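Local coordinates for protein pyocin S8 (Pseudomonas aeruginosa, PDB 6W0V) that probably cuts DNA as the HNH nuclease domain of a bacteriocin, and is bound here by its cognate immunity protein, at residues 46-49 against 50-54; 70-73 against 74-77; 82-85 against 86-89. The protein carries 1 engineered substitution. All coordinates share one frame; numbering follows the deposited sequence.

Contact 1: 46-49 against 50-54; sequences RDFR and EQFWV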
loop_
_atom_site.group_PDB
_atom_site.type_symbol
_atom_site.label_atom_id
_atom_site.label_comp_id
_atom_site.label_asym_id
_atom_site.label_seq_id
_atom_site.Cartn_x
_atom_site.Cartn_y
_atom_site.Cartn_z
ATOM N N ARG A 46 4.990 -11.518 8.313
ATOM C CA ARG A 46 4.815 -11.348 6.859
ATOM C C ARG A 46 3.627 -12.181 6.396
ATOM O O ARG A 46 2.774 -11.676 5.684
ATOM C CB ARG A 46 6.064 -11.795 6.121
ATOM C CG ARG A 46 5.826 -11.851 4.628
ATOM C CD ARG A 46 7.072 -12.314 3.950
ATOM N NE ARG A 46 6.816 -12.284 2.535
ATOM C CZ ARG A 46 7.738 -12.468 1.612
ATOM N NH1 ARG A 46 8.989 -12.707 1.957
ATOM N NH2 ARG A 46 7.398 -12.397 0.339
ATOM N N ASP A 47 3.565 -13.438 6.804
ATOM C CA ASP A 47 2.490 -14.339 6.340
ATOM C C ASP A 47 1.147 -13.750 6.760
ATOM O O ASP A 47 0.221 -13.619 5.962
ATOM C CB ASP A 47 2.707 -15.714 6.938
ATOM C CG ASP A 47 1.670 -16.724 6.533
ATOM O OD1 ASP A 47 0.999 -16.511 5.524
ATOM O OD2 ASP A 47 1.564 -17.712 7.231
ATOM N N PHE A 48 1.056 -13.315 8.001
ATOM C CA PHE A 48 -0.189 -12.723 8.509
ATOM C C PHE A 48 -0.497 -11.464 7.712
ATOM O O PHE A 48 -1.629 -11.274 7.301
ATOM C CB PHE A 48 -0.039 -12.377 9.981
ATOM C CG PHE A 48 -1.264 -11.711 10.533
ATOM C CD1 PHE A 48 -2.307 -12.458 11.046
ATOM C CD2 PHE A 48 -1.378 -10.336 10.516
ATOM C CE1 PHE A 48 -3.445 -11.840 11.535
ATOM C CE2 PHE A 48 -2.516 -9.720 11.004
ATOM C CZ PHE A 48 -3.537 -10.471 11.535
ATOM N N ARG A 49 0.499 -10.606 7.573
ATOM C CA ARG A 49 0.299 -9.322 6.877
ATOM C C ARG A 49 -0.194 -9.630 5.466
ATOM O O ARG A 49 -1.103 -8.944 4.981
ATOM C CB ARG A 49 1.592 -8.517 6.866
ATOM C CG ARG A 49 1.452 -7.223 6.087
ATOM C CD ARG A 49 1.944 -7.409 4.681
ATOM N NE ARG A 49 3.385 -7.549 4.707
ATOM C CZ ARG A 49 4.096 -7.963 3.674
ATOM N NH1 ARG A 49 5.409 -8.055 3.761
ATOM N NH2 ARG A 49 3.482 -8.269 2.545
ATOM N N GLU A 50 0.423 -10.600 4.811
ATOM C CA GLU A 50 0.025 -10.939 3.429
ATOM C C GLU A 50 -1.418 -11.422 3.429
ATOM O O GLU A 50 -2.218 -10.969 2.637
ATOM C CB GLU A 50 0.922 -12.013 2.856
ATOM C CG GLU A 50 2.273 -11.480 2.510
ATOM C CD GLU A 50 3.150 -12.510 1.842
ATOM O OE1 GLU A 50 2.675 -13.646 1.640
ATOM O OE2 GLU A 50 4.294 -12.169 1.528
ATOM N N GLN A 51 -1.753 -12.354 4.298
ATOM C CA GLN A 51 -3.105 -12.931 4.264
ATOM C C GLN A 51 -4.094 -11.834 4.627
ATOM O O GLN A 51 -5.200 -11.837 4.118
ATOM C CB GLN A 51 -3.177 -14.117 5.205
ATOM C CG GLN A 51 -2.301 -15.254 4.723
ATOM C CD GLN A 51 -2.636 -16.526 5.445
ATOM O OE1 GLN A 51 -3.800 -16.790 5.732
ATOM N NE2 GLN A 51 -1.606 -17.293 5.765
ATOM N N PHE A 52 -3.677 -10.931 5.497
ATOM C CA PHE A 52 -4.485 -9.774 5.919
ATOM C C PHE A 52 -4.854 -8.971 4.675
ATOM O O PHE A 52 -6.034 -8.759 4.369
ATOM C CB PHE A 52 -3.667 -8.980 6.924
ATOM C CG PHE A 52 -4.326 -7.733 7.412
ATOM C CD1 PHE A 52 -4.347 -6.592 6.632
ATOM C CD2 PHE A 52 -4.916 -7.710 8.661
ATOM C CE1 PHE A 52 -4.938 -5.441 7.109
ATOM C CE2 PHE A 52 -5.503 -6.558 9.139
ATOM C CZ PHE A 52 -5.518 -5.429 8.359
ATOM N N TRP A 53 -3.838 -8.556 3.949
ATOM C CA TRP A 53 -4.092 -7.673 2.793
ATOM C C TRP A 53 -4.764 -8.456 1.683
ATOM O O TRP A 53 -5.582 -7.863 0.992
ATOM C CB TRP A 53 -2.811 -7.009 2.337
ATOM C CG TRP A 53 -2.396 -5.983 3.328
ATOM C CD1 TRP A 53 -1.258 -5.978 4.067
ATOM C CD2 TRP A 53 -3.162 -4.849 3.758
ATOM N NE1 TRP A 53 -1.238 -4.893 4.889
ATOM C CE2 TRP A 53 -2.390 -4.178 4.722
ATOM C CE3 TRP A 53 -4.392 -4.305 3.391
ATOM C CZ2 TRP A 53 -2.810 -2.995 5.319
ATOM C CZ3 TRP A 53 -4.813 -3.143 3.990
ATOM C CH2 TRP A 53 -4.034 -2.500 4.945
ATOM N N VAL A 54 -4.442 -9.731 1.528
ATOM C CA VAL A 54 -5.153 -10.585 0.547
ATOM C C VAL A 54 -6.628 -10.601 0.915
ATOM O O VAL A 54 -7.466 -10.478 0.038
ATOM C CB VAL A 54 -4.562 -11.996 0.488
ATOM C CG1 VAL A 54 -5.485 -12.975 -0.210
ATOM C CG2 VAL A 54 -3.199 -11.970 -0.168
HETATM O O HOH W 1 4.837 -10.099 0.401
HETATM O O HOH W 2 -0.068 -19.644 7.202
HETATM O O HOH W 3 1.247 -15.570 3.009
#
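Arg46 reaches over one turn of helix 45-57, in the HNH nuclease domain, and lays its extended chain across Glu50, forming an i to i+4 salt bridge on the outer side of the helix. Arg46 NE donates to Glu50 OE2 at 2.7 Å, and Arg46 NH2 adds a weak second bond. The oxygen sits at the edge of the guanidinium, in its plane, yet the carboxylate is turned 77° from that plane and receives the proton from above. The next pair repeats the spacing: Gln51 NE2 gives a nearly straight bond of 2.7 Å to Asp47 OD1, on its syn side but well out of the carboxylate plane. A water donates to both Asp47 OD1 and Glu50 OE1, joining the two polar pairs, whose carboxylates lie close enough that the shared water should ease their repulsion. On the buried side Phe48 CE2 meets Phe52 CD2 at 3.9 Å, and these rings pack on Leu37 of helix 31-37. Arg49 has its CG anti to the backbone N (chi1 177°), and the bend at chi2 lays Arg49 CD in plane at the indole edge, 3.6 Å from Trp53 CD1; a second bend at chi3 carries the guanidinium on, and Arg49 NH2 binds Gly77 O.

Contact 2: 70-73 against 74-77; sequences NAKG and MRDG
A Schellman motif ends helix 68-75. Gly77 takes a positive phi of 82°, and its N turns back to Met74 O at 2.8 Å. The last helical turn is itself tightened by a 3-10 type bond, Asp76 N to Gly73 O at 2.9 Å, arriving well above the carbonyl plane; Asp76 N also makes a weak bond to Lys72 O. Arg75, just before it, folds back over the helix, bent at chi3 (-65°), and lays one face of its guanidinium on the backbone, with Lys72 CA 3.4 Å and Ala71 O 3.5 Å from its plane. Lys72 crosses it at about a right angle, CD approaching Arg75 NH1 at 3.5 Å. Two waters take protons from both cations: one links Lys72 NZ to Arg75 NE in the guanidinium plane, the other links Lys72 NZ to Arg75 NH1. Such bridging probably softens the repulsion between like charges. Asp76 turns its carboxylate to Ser23 and Phe24 of the immunity protein chain. Inward, Met74 sits on Trp53, Val56 and Ala57 of helix 45-57 and on Val63 of helix 60-63, while Asn70 OD1 receives Phe81 N.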
loop_
_atom_site.group_PDB
_atom_site.type_symbol
_atom_site.label_atom_id
_atom_site.label_comp_id
_atom_site.label_asym_id
_atom_site.label_seq_id
_atom_site.Cartn_x
_atom_site.Cartn_y
_atom_site.Cartn_z
ATOM N N ASN A 70 -2.855 -0.450 -5.694
ATOM C CA ASN A 70 -2.971 -0.869 -4.273
ATOM C C ASN A 70 -3.675 -2.214 -4.220
ATOM O O ASN A 70 -3.169 -3.112 -3.533
ATOM C CB ASN A 70 -3.677 0.171 -3.415
ATOM C CG ASN A 70 -2.658 1.008 -2.685
ATOM O OD1 ASN A 70 -1.509 0.590 -2.558
ATOM N ND2 ASN A 70 -3.058 2.181 -2.229
ATOM N N ALA A 71 -4.800 -2.346 -4.904
ATOM C CA ALA A 71 -5.607 -3.579 -4.864
ATOM C C ALA A 71 -4.768 -4.729 -5.419
ATOM O O ALA A 71 -4.787 -5.812 -4.854
ATOM C CB ALA A 71 -6.880 -3.415 -5.632
ATOM N N LYS A 72 -4.059 -4.494 -6.512
ATOM C CA LYS A 72 -3.217 -5.523 -7.146
ATOM C C LYS A 72 -2.183 -5.988 -6.130
ATOM O O LYS A 72 -2.027 -7.196 -5.949
ATOM C CB LYS A 72 -2.488 -4.968 -8.364
ATOM C CG LYS A 72 -1.560 -5.969 -9.029
ATOM C CD LYS A 72 -2.296 -7.089 -9.694
ATOM C CE LYS A 72 -1.366 -8.098 -10.330
ATOM N NZ LYS A 72 -2.120 -9.176 -11.013
ATOM N N GLY A 73 -1.515 -5.039 -5.493
ATOM C CA GLY A 73 -0.495 -5.373 -4.488
ATOM C C GLY A 73 -1.122 -6.163 -3.372
ATOM O O GLY A 73 -0.527 -7.156 -2.941
ATOM N N MET A 74 -2.292 -5.733 -2.925
ATOM C CA MET A 74 -2.973 -6.410 -1.801
ATOM C C MET A 74 -3.315 -7.841 -2.190
ATOM O O MET A 74 -3.211 -8.708 -1.351
ATOM C CB MET A 74 -4.225 -5.653 -1.392
ATOM C CG MET A 74 -3.891 -4.399 -0.668
ATOM S SD MET A 74 -5.256 -3.785 0.354
ATOM C CE MET A 74 -6.691 -4.304 -0.586
ATOM N N ARG A 75 -3.667 -8.109 -3.434
ATOM C CA ARG A 75 -3.964 -9.492 -3.867
ATOM C C ARG A 75 -2.692 -10.336 -3.778
ATOM O O ARG A 75 -2.815 -11.560 -3.662
ATOM C CB ARG A 75 -4.560 -9.495 -5.269
ATOM C CG ARG A 75 -5.995 -9.004 -5.277
ATOM C CD ARG A 75 -6.661 -9.269 -6.607
ATOM N NE ARG A 75 -6.066 -8.526 -7.711
ATOM C CZ ARG A 75 -6.344 -7.261 -8.014
ATOM N NH1 ARG A 75 -5.765 -6.703 -9.062
ATOM N NH2 ARG A 75 -7.192 -6.559 -7.283
ATOM N N ASP A 76 -1.529 -9.691 -3.798
ATOM C CA ASP A 76 -0.208 -10.346 -3.638
ATOM C C ASP A 76 0.192 -10.330 -2.169
ATOM O O ASP A 76 1.302 -10.786 -1.874
ATOM C CB ASP A 76 0.881 -9.630 -4.433
ATOM C CG ASP A 76 0.740 -9.758 -5.928
ATOM O OD1 ASP A 76 0.058 -10.700 -6.369
ATOM O OD2 ASP A 76 1.308 -8.898 -6.626
ATOM N N GLY A 77 -0.667 -9.793 -1.310
ATOM C CA GLY A 77 -0.410 -9.708 0.136
ATOM C C GLY A 77 0.457 -8.519 0.476
ATOM O O GLY A 77 0.962 -8.452 1.583
HETATM O O HOH W 4 -1.807 -9.293 -7.531
HETATM O O HOH W 5 -3.978 -9.981 -8.842
HETATM O O HOH W 6 -4.859 -8.291 -11.342
#

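Contact 3: 82-85 against 86-89; sequences TPKA and EQAG
The carbonyl of Pro83 is gripped on both faces: Glu86 N approaches from one side at 2.9 Å and Thr82 OG1 from the other at 2.8 Å from Pro83 O. Neither donor lies in the carbonyl plane, the amide standing 49° out of it. The Lys84 carbonyl is met in a similar way, for Gln87 N lies above its plane, 2.9 Å from Lys84 O. These two successive i to i+3 bonds define a short 3-10 turn on the surface of the nuclease domain. Thr82 stands just before the turn. With chi1 at 71° its hydroxyl stands between its own backbone N and carbonyl carbon, from where it can donate to Pro83 O while its oxygen also lies against Gln87, 3.1 Å from CG. The Thr82 and Gln87 side chains lie alongside one another, running opposite ways, and the extended Gln87 chain runs back along the turn until Gln87 CD comes 3.5 Å from Lys84 CA. Glu86 adds an apolar touch, its CB 3.8 Å from Thr82 CB. Lys84, on the outside, belongs to the interface: its N binds Asp48 and its NZ binds Pro44 O, both of the immunity protein chain. The turn lies in the loop between helix 68-75 and strand 95-98. Thr82 is tied by a backbone bond to Asp92 and packs on Tyr94 and Pro119, and Glu86 has its OE2 bonded to Thr118 OG1 and its backbone to Lys120, at the junction of strand 114-117 and helix 119-122.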
loop_
_atom_site.group_PDB
_atom_site.type_symbol
_atom_site.label_atom_id
_atom_site.label_comp_id
_atom_site.label_asym_id
_atom_site.label_seq_id
_atom_site.Cartn_x
_atom_site.Cartn_y
_atom_site.Cartn_z
ATOM N N THR A 82 -0.067 4.280 1.405
ATOM C CA THR A 82 -0.938 5.363 1.878
ATOM C C THR A 82 -0.786 6.499 0.895
ATOM O O THR A 82 0.187 6.550 0.139
ATOM C CB THR A 82 -0.568 5.847 3.277
ATOM O OG1 THR A 82 0.655 6.567 3.223
ATOM C CG2 THR A 82 -0.407 4.703 4.244
ATOM N N PRO A 83 -1.710 7.468 0.934
ATOM C CA PRO A 83 -1.467 8.722 0.245
ATOM C C PRO A 83 -0.128 9.254 0.748
ATOM O O PRO A 83 0.252 9.035 1.889
ATOM C CB PRO A 83 -2.641 9.612 0.642
ATOM C CG PRO A 83 -3.722 8.622 1.003
ATOM C CD PRO A 83 -3.000 7.448 1.635
ATOM N N LYS A 84 0.566 9.955 -0.127
ATOM C CA LYS A 84 1.888 10.524 0.182
ATOM C C LYS A 84 1.821 11.327 1.481
ATOM O O LYS A 84 2.764 11.233 2.266
ATOM C CB LYS A 84 2.333 11.410 -0.972
ATOM C CG LYS A 84 3.649 12.103 -0.712
ATOM C CD LYS A 84 4.149 12.855 -1.886
ATOM C CE LYS A 84 5.374 13.650 -1.524
ATOM N NZ LYS A 84 6.149 13.968 -2.738
ATOM N N ALA A 85 0.738 12.074 1.696
ATOM C CA ALA A 85 0.571 12.998 2.839
ATOM C C ALA A 85 0.656 12.200 4.141
ATOM O O ALA A 85 0.968 12.793 5.184
ATOM C CB ALA A 85 -0.745 13.724 2.737
ATOM N N GLU A 86 0.384 10.898 4.066
ATOM C CA GLU A 86 0.275 10.024 5.255
ATOM C C GLU A 86 1.534 9.172 5.378
ATOM O O GLU A 86 1.636 8.410 6.332
ATOM C CB GLU A 86 -0.994 9.190 5.135
ATOM C CG GLU A 86 -2.237 9.971 5.488
ATOM C CD GLU A 86 -2.137 10.697 6.817
ATOM O OE1 GLU A 86 -2.481 11.886 6.840
ATOM O OE2 GLU A 86 -1.706 10.066 7.831
ATOM N N GLN A 87 2.477 9.324 4.462
ATOM C CA GLN A 87 3.755 8.585 4.514
ATOM C C GLN A 87 4.698 9.312 5.465
ATOM O O GLN A 87 4.570 10.534 5.636
ATOM C CB GLN A 87 4.339 8.452 3.119
ATOM C CG GLN A 87 3.323 7.852 2.165
ATOM C CD GLN A 87 3.818 7.682 0.755
ATOM O OE1 GLN A 87 3.128 7.089 -0.072
ATOM N NE2 GLN A 87 5.013 8.178 0.492
ATOM N N ALA A 88 5.600 8.557 6.073
ATOM C CA ALA A 88 6.648 9.084 6.964
ATOM C C ALA A 88 7.975 8.561 6.442
ATOM O O ALA A 88 8.370 7.428 6.823
ATOM C CB ALA A 88 6.388 8.670 8.382
ATOM N N GLY A 89 8.551 9.338 5.523
ATOM C CA GLY A 89 9.796 9.012 4.815
ATOM C C GLY A 89 9.710 7.630 4.211
ATOM O O GLY A 89 8.773 7.388 3.414
#

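Overall arrangement
Each contact is a local one, closing no more than a turn or two of chain, and the three follow in series with no nesting or crossing. Contact 1 comes first, on helix 45-57, which packs on helix 31-37 and on strands 95-98 and 114-117. After helix 60-63 the chain reaches contact 2 at the end of helix 68-75, and here the two touch, their centres 10 Å apart: Val54 CG2 packs 3.5 Å from Met74 O. Contact 3 stands apart, about 18 Å centre to centre from contact 2, in the loop leading to strand 95-98. All three have residues facing the immunity protein.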